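Local coordinates for beta-galactosidase (Bacillus circulans subsp. alkalophilus, PDB 3TTY), which hydrolyses terminal beta-galactosidic linkages as a TIM-barrel glycoside hydrolase, binding galactose in its active-site pocket, at residues A[144-150]-A[247-252]; A[401-405]-A[443-447]; A[533-537]-A[596-601]. One frame throughout, in Å; residues are numbered along the deposited sequence.

Contact 1: residues A[144-150]-A[247-252]; sequences MWHVSNE and IPVTTN. With GLA (alpha-D-galactopyranose), chain H.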
loop_
_atom_site.group_PDB
_atom_site.type_symbol
_atom_site.label_atom_id
_atom_site.label_comp_id
_atom_site.label_asym_id
_atom_site.label_seq_id
_atom_site.Cartn_x
_atom_site.Cartn_y
_atom_site.Cartn_z
ATOM N N MET A 144 -15.696 -15.727 -38.249
ATOM C CA MET A 144 -14.540 -15.149 -37.565
ATOM C C MET A 144 -13.951 -16.148 -36.574
ATOM O O MET A 144 -14.696 -16.847 -35.891
ATOM C CB MET A 144 -14.959 -13.866 -36.843
ATOM C CG MET A 144 -13.842 -13.124 -36.121
ATOM S SD MET A 144 -12.590 -12.362 -37.199
ATOM C CE MET A 144 -13.592 -11.324 -38.253
ATOM N N TRP A 145 -12.620 -16.230 -36.520
ATOM C CA TRP A 145 -11.929 -16.993 -35.476
ATOM C C TRP A 145 -11.489 -16.047 -34.364
ATOM O O TRP A 145 -10.959 -14.970 -34.624
ATOM C CB TRP A 145 -10.694 -17.736 -36.014
ATOM C CG TRP A 145 -10.985 -18.958 -36.841
ATOM C CD1 TRP A 145 -10.907 -19.057 -38.197
ATOM C CD2 TRP A 145 -11.390 -20.253 -36.370
ATOM N NE1 TRP A 145 -11.241 -20.324 -38.599
ATOM C CE2 TRP A 145 -11.542 -21.079 -37.498
ATOM C CE3 TRP A 145 -11.646 -20.789 -35.106
ATOM C CZ2 TRP A 145 -11.935 -22.409 -37.404
ATOM C CZ3 TRP A 145 -12.041 -22.107 -35.014
ATOM C CH2 TRP A 145 -12.181 -22.904 -36.152
ATOM N N HIS A 146 -11.694 -16.483 -33.127
ATOM C CA HIS A 146 -11.391 -15.706 -31.935
ATOM C C HIS A 146 -10.300 -16.480 -31.179
ATOM O O HIS A 146 -10.588 -17.351 -30.343
ATOM C CB HIS A 146 -12.701 -15.539 -31.138
ATOM C CG HIS A 146 -12.568 -14.867 -29.802
ATOM N ND1 HIS A 146 -11.612 -15.219 -28.872
ATOM C CD2 HIS A 146 -13.339 -13.924 -29.211
ATOM C CE1 HIS A 146 -11.784 -14.499 -27.775
ATOM N NE2 HIS A 146 -12.823 -13.705 -27.951
ATOM N N VAL A 147 -9.045 -16.173 -31.504
ATOM C CA VAL A 147 -7.896 -16.893 -30.944
ATOM C C VAL A 147 -7.691 -16.572 -29.479
ATOM O O VAL A 147 -7.565 -15.394 -29.103
ATOM C CB VAL A 147 -6.593 -16.559 -31.688
ATOM C CG1 VAL A 147 -5.384 -17.127 -30.934
ATOM C CG2 VAL A 147 -6.654 -17.076 -33.121
ATOM N N SER A 148 -7.667 -17.614 -28.647
ATOM C CA SER A 148 -7.427 -17.429 -27.221
ATOM C C SER A 148 -8.436 -16.410 -26.661
ATOM O O SER A 148 -9.591 -16.378 -27.085
ATOM C CB SER A 148 -5.980 -16.958 -26.997
ATOM O OG SER A 148 -5.590 -17.052 -25.637
ATOM N N ASN A 149 -7.992 -15.601 -25.706
ATOM C CA ASN A 149 -8.783 -14.517 -25.151
ATOM C C ASN A 149 -7.872 -13.580 -24.365
ATOM O O ASN A 149 -7.096 -14.032 -23.518
ATOM C CB ASN A 149 -9.886 -15.044 -24.232
ATOM C CG ASN A 149 -10.895 -13.965 -23.872
ATOM O OD1 ASN A 149 -11.619 -13.472 -24.733
ATOM N ND2 ASN A 149 -10.938 -13.585 -22.602
ATOM N N GLU A 150 -7.974 -12.284 -24.650
ATOM C CA GLU A 150 -7.148 -11.257 -24.003
ATOM C C GLU A 150 -5.740 -11.730 -23.568
ATOM O O GLU A 150 -5.458 -11.862 -22.375
ATOM C CB GLU A 150 -7.889 -10.626 -22.809
ATOM C CG GLU A 150 -9.174 -9.896 -23.167
ATOM C CD GLU A 150 -9.639 -8.929 -22.074
ATOM O OE1 GLU A 150 -9.308 -9.143 -20.879
ATOM O OE2 GLU A 150 -10.332 -7.942 -22.417
ATOM N N ILE A 247 -11.458 -17.866 -43.728
ATOM C CA ILE A 247 -12.079 -17.355 -42.514
ATOM C C ILE A 247 -11.101 -16.431 -41.814
ATOM O O ILE A 247 -9.993 -16.838 -41.500
ATOM C CB ILE A 247 -12.512 -18.473 -41.552
ATOM C CG1 ILE A 247 -13.445 -19.449 -42.269
ATOM C CG2 ILE A 247 -13.208 -17.863 -40.346
ATOM C CD1 ILE A 247 -14.107 -20.502 -41.358
ATOM N N PRO A 248 -11.507 -15.175 -41.568
ATOM C CA PRO A 248 -10.622 -14.193 -40.922
ATOM C C PRO A 248 -10.332 -14.546 -39.464
ATOM O O PRO A 248 -11.116 -15.246 -38.820
ATOM C CB PRO A 248 -11.424 -12.882 -40.996
ATOM C CG PRO A 248 -12.512 -13.136 -41.977
ATOM C CD PRO A 248 -12.821 -14.598 -41.883
ATOM N N VAL A 249 -9.214 -14.053 -38.949
ATOM C CA VAL A 249 -8.758 -14.427 -37.621
ATOM C C VAL A 249 -8.441 -13.181 -36.823
ATOM O O VAL A 249 -7.780 -12.262 -37.326
ATOM C CB VAL A 249 -7.469 -15.254 -37.690
ATOM C CG1 VAL A 249 -7.060 -15.705 -36.286
ATOM C CG2 VAL A 249 -7.639 -16.443 -38.635
ATOM N N THR A 250 -8.917 -13.145 -35.584
ATOM C CA THR A 250 -8.595 -12.047 -34.688
ATOM C C THR A 250 -8.312 -12.574 -33.290
ATOM O O THR A 250 -8.463 -13.773 -33.011
ATOM C CB THR A 250 -9.738 -11.015 -34.620
ATOM O OG1 THR A 250 -9.300 -9.850 -33.923
ATOM C CG2 THR A 250 -10.961 -11.593 -33.903
ATOM N N THR A 251 -7.887 -11.672 -32.418
ATOM C CA THR A 251 -7.891 -11.931 -30.987
ATOM C C THR A 251 -8.323 -10.625 -30.328
ATOM O O THR A 251 -8.247 -9.575 -30.957
ATOM C CB THR A 251 -6.519 -12.457 -30.462
ATOM O OG1 THR A 251 -6.643 -12.788 -29.077
ATOM C CG2 THR A 251 -5.401 -11.403 -30.655
ATOM N N ASN A 252 -8.830 -10.675 -29.102
ATOM C CA ASN A 252 -9.438 -9.469 -28.534
ATOM C C ASN A 252 -8.487 -8.636 -27.667
ATOM O O ASN A 252 -7.943 -9.127 -26.668
ATOM C CB ASN A 252 -10.771 -9.768 -27.819
ATOM C CG ASN A 252 -10.668 -10.896 -26.801
ATOM O OD1 ASN A 252 -9.728 -11.683 -26.823
ATOM N ND2 ASN A 252 -11.653 -10.988 -25.917
HETATM C C1 GLA H . -12.816 -9.161 -20.627
HETATM C C2 GLA H . -12.864 -10.663 -21.002
HETATM C C3 GLA H . -14.273 -11.269 -20.877
HETATM C C4 GLA H . -14.834 -10.861 -19.523
HETATM C C5 GLA H . -14.769 -9.337 -19.381
HETATM C C6 GLA H . -15.411 -8.947 -18.044
HETATM O O1 GLA H . -13.442 -8.267 -21.565
HETATM O O2 GLA H . -12.396 -10.856 -22.327
HETATM O O3 GLA H . -14.248 -12.705 -20.947
HETATM O O4 GLA H . -13.999 -11.465 -18.544
HETATM O O5 GLA H . -13.398 -8.927 -19.352
HETATM O O6 GLA H . -15.723 -7.548 -18.036
#
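Asn252 and Asn149 meet amide to amide because of their first torsions. CG of Asn252 sits between its backbone N and carbonyl carbon (chi1 52°), which aims the amide at 144-150; the CB of Asn149 points away from 247-252, but with its CG anti to the backbone N (chi1 -168°) OD1 comes back to Asn252. Asn252 ND2 donates to Asn149 OD1 at 2.8 Å, from above the carbonyl plane, the two amide planes inclined by roughly half a right angle. The other end of the amide is used as well: Glu150 N donates to Asn252 OD1 at 2.9 Å, nearly straight (169°), again from above the plane. The two segments lie on neighbouring parallel strands, 142-146 and 249-253, of the (beta/alpha)8 barrel. Their register is fixed by Trp145 N to Pro248 O, Thr250 N to Trp145 O and Val147 N to Thr250 O, each 2.9 Å. Thr251 OG1 continues the run of bonds past this ladder, donating to Val147 O (2.8 Å). Val147 CG2 presses tightly on Val249 CG1 at 3.5 Å, and helix 215-243 packs against Trp145 and Val147. At the C-terminal end of the strands lies the sugar: Asn149 ND2 donates to O2 of galactose at 3.1 Å, while the Glu150 carboxylate lies beside its anomeric end. With an alanine here in place of Asn252, Asn149 OD1 and Glu150 N would probably lose these partners, and the Asn149 amide would be held less firmly, through ND2 to His112 and the sugar. Asn252 ND2 also makes a weak bond to Glu307, itself bonded to galactose; the chemistry is consistent with a pocket amide that steadies Asn149 and the backbone of Glu150 without itself hydrogen-bonding the sugar.

Contact 2: residues A[401-405]-A[443-447]; sequences VMYDW and MISVE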
loop_
_atom_site.group_PDB
_atom_site.type_symbol
_atom_site.label_atom_id
_atom_site.label_comp_id
_atom_site.label_asym_id
_atom_site.label_seq_id
_atom_site.Cartn_x
_atom_site.Cartn_y
_atom_site.Cartn_z
ATOM N N VAL A 401 -2.605 12.234 -34.164
ATOM C CA VAL A 401 -1.882 12.227 -32.902
ATOM C C VAL A 401 -1.241 10.861 -32.635
ATOM O O VAL A 401 -1.893 9.807 -32.686
ATOM C CB VAL A 401 -2.746 12.698 -31.714
ATOM C CG1 VAL A 401 -4.181 12.316 -31.925
ATOM C CG2 VAL A 401 -2.198 12.152 -30.403
ATOM N N MET A 402 0.058 10.915 -32.374
ATOM C CA MET A 402 0.906 9.744 -32.305
ATOM C C MET A 402 0.929 9.183 -30.900
ATOM O O MET A 402 0.898 9.925 -29.919
ATOM C CB MET A 402 2.337 10.111 -32.706
ATOM C CG MET A 402 2.551 10.328 -34.184
ATOM S SD MET A 402 4.220 10.916 -34.517
ATOM C CE MET A 402 4.295 10.710 -36.291
ATOM N N TYR A 403 0.996 7.862 -30.831
ATOM C CA TYR A 403 1.088 7.132 -29.586
ATOM C C TYR A 403 1.991 5.939 -29.891
ATOM O O TYR A 403 1.926 5.370 -30.978
ATOM C CB TYR A 403 -0.311 6.656 -29.135
ATOM C CG TYR A 403 -0.246 5.614 -28.045
ATOM C CD1 TYR A 403 0.076 5.968 -26.735
ATOM C CD2 TYR A 403 -0.469 4.274 -28.324
ATOM C CE1 TYR A 403 0.162 5.021 -25.739
ATOM C CE2 TYR A 403 -0.388 3.313 -27.325
ATOM C CZ TYR A 403 -0.069 3.698 -26.037
ATOM O OH TYR A 403 0.021 2.758 -25.044
ATOM N N ASP A 404 2.832 5.553 -28.946
ATOM C CA ASP A 404 3.746 4.440 -29.178
ATOM C C ASP A 404 3.993 3.670 -27.900
ATOM O O ASP A 404 4.292 4.276 -26.873
ATOM C CB ASP A 404 5.087 4.953 -29.710
ATOM C CG ASP A 404 6.038 3.822 -30.066
ATOM O OD1 ASP A 404 6.953 3.543 -29.277
ATOM O OD2 ASP A 404 5.854 3.195 -31.125
ATOM N N TRP A 405 3.915 2.341 -27.962
ATOM C CA TRP A 405 4.061 1.528 -26.748
ATOM C C TRP A 405 5.486 1.491 -26.202
ATOM O O TRP A 405 5.680 1.404 -24.977
ATOM C CB TRP A 405 3.540 0.088 -26.946
ATOM C CG TRP A 405 2.105 -0.101 -26.577
ATOM C CD1 TRP A 405 1.612 -0.501 -25.368
ATOM C CD2 TRP A 405 0.965 0.096 -27.430
ATOM N NE1 TRP A 405 0.230 -0.568 -25.414
ATOM C CE2 TRP A 405 -0.189 -0.212 -26.669
ATOM C CE3 TRP A 405 0.809 0.483 -28.768
ATOM C CZ2 TRP A 405 -1.482 -0.126 -27.197
ATOM C CZ3 TRP A 405 -0.481 0.564 -29.292
ATOM C CH2 TRP A 405 -1.607 0.265 -28.508
ATOM N N MET A 443 -5.662 8.639 -34.248
ATOM C CA MET A 443 -4.531 8.178 -33.458
ATOM C C MET A 443 -3.672 7.324 -34.382
ATOM O O MET A 443 -4.192 6.453 -35.080
ATOM C CB MET A 443 -5.013 7.352 -32.266
ATOM C CG MET A 443 -5.848 8.135 -31.266
ATOM S SD MET A 443 -4.910 9.456 -30.491
ATOM C CE MET A 443 -3.449 8.550 -29.982
ATOM N N ILE A 444 -2.367 7.580 -34.409
ATOM C CA ILE A 444 -1.499 6.873 -35.350
ATOM C C ILE A 444 -0.202 6.397 -34.711
ATOM O O ILE A 444 0.198 6.897 -33.666
ATOM C CB ILE A 444 -1.137 7.756 -36.567
ATOM C CG1 ILE A 444 -0.327 8.984 -36.125
ATOM C CG2 ILE A 444 -2.395 8.165 -37.332
ATOM C CD1 ILE A 444 0.436 9.652 -37.268
ATOM N N SER A 445 0.443 5.414 -35.336
ATOM C CA SER A 445 1.771 4.994 -34.909
ATOM C C SER A 445 2.819 6.035 -35.340
ATOM O O SER A 445 2.563 6.886 -36.209
ATOM C CB SER A 445 2.122 3.629 -35.491
ATOM O OG SER A 445 2.713 3.760 -36.777
ATOM N N VAL A 446 3.990 5.971 -34.721
ATOM C CA VAL A 446 5.085 6.826 -35.115
ATOM C C VAL A 446 5.559 6.492 -36.527
ATOM O O VAL A 446 6.339 7.249 -37.102
ATOM C CB VAL A 446 6.281 6.724 -34.134
ATOM C CG1 VAL A 446 5.905 7.274 -32.782
ATOM C CG2 VAL A 446 6.783 5.278 -34.030
ATOM N N GLU A 447 5.086 5.369 -37.078
ATOM C CA GLU A 447 5.506 4.887 -38.396
ATOM C C GLU A 447 4.506 5.145 -39.516
ATOM O O GLU A 447 4.769 4.810 -40.668
ATOM C CB GLU A 447 5.769 3.386 -38.356
ATOM C CG GLU A 447 6.970 3.009 -37.547
ATOM C CD GLU A 447 6.928 1.573 -37.080
ATOM O OE1 GLU A 447 7.350 1.317 -35.918
ATOM O OE2 GLU A 447 6.475 0.707 -37.875
HETATM O O HOH W 1 3.851 3.958 -32.665
#
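Met443, near the end of strand 441-444, pairs with Val401 in a parallel, beta-alpha-beta connected arrangement at one edge of the mixed sheet in the trimerisation domain. Its chain, bent at both outer torsions, curls back so that Met443 SD comes 3.3 Å from Val401 CG1. The methyl beyond it, Met443 CE, reaches Tyr403 CB. Helix 423-435, part of the connection, covers this face with Val427 and Tyr431. Ile444 supplies the backbone register: its N donates to Val401 O at 2.9 Å, from above the carbonyl plane, and its O receives Tyr403 N at 3.1 Å, almost in line with the C=O bond. Its side chain goes to the other face, where Ile444 CG1 rests 3.7 Å from Met402 CG and the extended Met402 chain runs on toward Val446. Ser445 begins an ST turn, its OG accepting from Glu447 N. Val446 then lies across Asp404 at roughly a right angle, with Val446 CG2 3.7 Å from Asp404 OD2. That aspartate is the N-cap of helix 405-413, OD1 taking Asn407 N, while OD2 forms a salt bridge with Lys465. Where the strands part, one water bridges the two segments: it accepts from Val446 N at 2.9 Å and donates to both Tyr403 O and Asp404 OD2, the latter at 2.6 Å.

Contact 3: residues A[533-537]-A[596-601]; sequences DWGGL and GLIANL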
loop_
_atom_site.group_PDB
_atom_site.type_symbol
_atom_site.label_atom_id
_atom_site.label_comp_id
_atom_site.label_asym_id
_atom_site.label_seq_id
_atom_site.Cartn_x
_atom_site.Cartn_y
_atom_site.Cartn_z
ATOM N N ASP A 533 -1.321 38.943 -28.814
ATOM C CA ASP A 533 -2.503 38.188 -29.185
ATOM C C ASP A 533 -2.150 37.411 -30.448
ATOM O O ASP A 533 -1.544 37.950 -31.369
ATOM C CB ASP A 533 -3.706 39.114 -29.413
ATOM C CG ASP A 533 -4.214 39.768 -28.121
ATOM O OD1 ASP A 533 -3.544 39.666 -27.070
ATOM O OD2 ASP A 533 -5.295 40.402 -28.162
ATOM N N TRP A 534 -2.491 36.131 -30.464
ATOM C CA TRP A 534 -2.244 35.282 -31.622
ATOM C C TRP A 534 -3.417 34.318 -31.785
ATOM O O TRP A 534 -3.542 33.326 -31.055
ATOM C CB TRP A 534 -0.906 34.533 -31.495
ATOM C CG TRP A 534 -0.707 33.460 -32.543
ATOM C CD1 TRP A 534 -0.742 33.622 -33.903
ATOM C CD2 TRP A 534 -0.448 32.062 -32.314
ATOM N NE1 TRP A 534 -0.529 32.413 -34.529
ATOM C CE2 TRP A 534 -0.351 31.442 -33.580
ATOM C CE3 TRP A 534 -0.298 31.276 -31.165
ATOM C CZ2 TRP A 534 -0.105 30.076 -33.726
ATOM C CZ3 TRP A 534 -0.053 29.916 -31.313
ATOM C CH2 TRP A 534 0.043 29.332 -32.586
ATOM N N GLY A 535 -4.287 34.634 -32.739
ATOM C CA GLY A 535 -5.484 33.856 -32.975
ATOM C C GLY A 535 -6.269 33.729 -31.696
ATOM O O GLY A 535 -6.472 34.720 -30.992
ATOM N N GLY A 536 -6.688 32.508 -31.379
ATOM C CA GLY A 536 -7.459 32.255 -30.177
ATOM C C GLY A 536 -6.653 32.274 -28.892
ATOM O O GLY A 536 -7.185 31.972 -27.832
ATOM N N LEU A 537 -5.373 32.624 -28.967
ATOM C CA LEU A 537 -4.518 32.616 -27.767
ATOM C C LEU A 537 -4.168 34.045 -27.342
ATOM O O LEU A 537 -3.735 34.856 -28.162
ATOM C CB LEU A 537 -3.246 31.806 -28.030
ATOM C CG LEU A 537 -2.882 30.507 -27.287
ATOM C CD1 LEU A 537 -4.092 29.699 -26.841
ATOM C CD2 LEU A 537 -1.922 29.645 -28.145
ATOM N N GLY A 596 -7.026 26.988 -27.603
ATOM C CA GLY A 596 -6.524 28.030 -28.484
ATOM C C GLY A 596 -5.485 27.543 -29.477
ATOM O O GLY A 596 -5.583 27.822 -30.678
ATOM N N LEU A 597 -4.499 26.804 -28.973
ATOM C CA LEU A 597 -3.428 26.255 -29.799
ATOM C C LEU A 597 -3.978 25.412 -30.944
ATOM O O LEU A 597 -3.658 25.634 -32.116
ATOM C CB LEU A 597 -2.471 25.418 -28.943
ATOM C CG LEU A 597 -1.249 24.875 -29.695
ATOM C CD1 LEU A 597 -0.448 26.033 -30.267
ATOM C CD2 LEU A 597 -0.367 23.989 -28.812
ATOM N N ILE A 598 -4.819 24.450 -30.590
ATOM C CA ILE A 598 -5.459 23.574 -31.561
ATOM C C ILE A 598 -6.254 24.345 -32.601
ATOM O O ILE A 598 -6.175 24.068 -33.798
ATOM C CB ILE A 598 -6.404 22.619 -30.841
ATOM C CG1 ILE A 598 -5.585 21.665 -29.974
ATOM C CG2 ILE A 598 -7.252 21.860 -31.834
ATOM C CD1 ILE A 598 -4.547 20.881 -30.741
ATOM N N ALA A 599 -7.044 25.302 -32.131
ATOM C CA ALA A 599 -7.819 26.160 -33.014
ATOM C C ALA A 599 -6.911 26.905 -34.001
ATOM O O ALA A 599 -7.216 27.005 -35.197
ATOM C CB ALA A 599 -8.646 27.144 -32.188
ATOM N N ASN A 600 -5.794 27.419 -33.502
ATOM C CA ASN A 600 -4.848 28.130 -34.354
ATOM C C ASN A 600 -4.227 27.218 -35.392
ATOM O O ASN A 600 -4.244 27.522 -36.587
ATOM C CB ASN A 600 -3.754 28.776 -33.516
ATOM C CG ASN A 600 -4.245 29.989 -32.784
ATOM O OD1 ASN A 600 -5.405 30.374 -32.928
ATOM N ND2 ASN A 600 -3.379 30.592 -31.975
ATOM N N LEU A 601 -3.697 26.091 -34.930
ATOM C CA LEU A 601 -3.021 25.153 -35.816
ATOM C C LEU A 601 -3.952 24.671 -36.912
ATOM O O LEU A 601 -3.540 24.561 -38.059
ATOM C CB LEU A 601 -2.439 23.975 -35.026
ATOM C CG LEU A 601 -1.399 24.373 -33.969
ATOM C CD1 LEU A 601 -0.485 23.211 -33.624
ATOM C CD2 LEU A 601 -0.565 25.571 -34.425
#
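Asn600 spends both ends of its amide on the type II' turn from Trp534 to Leu537. Gly536 N donates to Asn600 OD1 at 2.9 Å, in the carbonyl plane and on a lone pair, so that donor is well satisfied. Asn600 ND2 donates to Trp534 O, also at 2.9 Å, though from above the carbonyl plane. Trp534 O has a second donor, Leu537 N, whose bond closes the turn, and the two reach it from opposite faces of its plane; Trp534 N in addition donates to Leu537 O. The same ND2 lies over one face of the Trp534 indole, and Asn600 CB makes a CH-pi contact 4.2 Å from the centroid of the six-membered ring of Trp534, while Leu597 CD1 meets the ring's edge at Trp534 CZ3 (4.0 Å). Glycines permit the approach: Leu537 CD1 is packed tightly at 3.4 Å from Gly596 CA, where a CB would clash, and at Gly535, with its positive phi, a CB would run into Asn600 OD1. The polar part of the fastening between this turn, which joins strands 525-530 and 540-544, and helix 591-604 thus comes from one amide, offering, as a peptide group does, both an acceptor and a donor, with apolar contacts beside it.

In the fold
Contacts 1 and 2 are buried pairs of parallel strands; the first belongs to the catalytic barrel, the second to the edge of the mixed sheet, and their centres lie about 24 Å apart. Contact 3 is more peripheral, its centre about 29 Å from that of the chain, and includes exposed glycines. Its loop joins two strands of the same mixed sheet, and helix 423-435 touches Val401 and Met443 of contact 2 and, through Ala433 and Leu434, Ile598 on the helix of contact 3. The chemistry follows position: polar amides gather at the sugar in contact 1, contact 2 combines a short backbone ladder with methionine packing and a bridging water, and contact 3 relies on a side-chain amide.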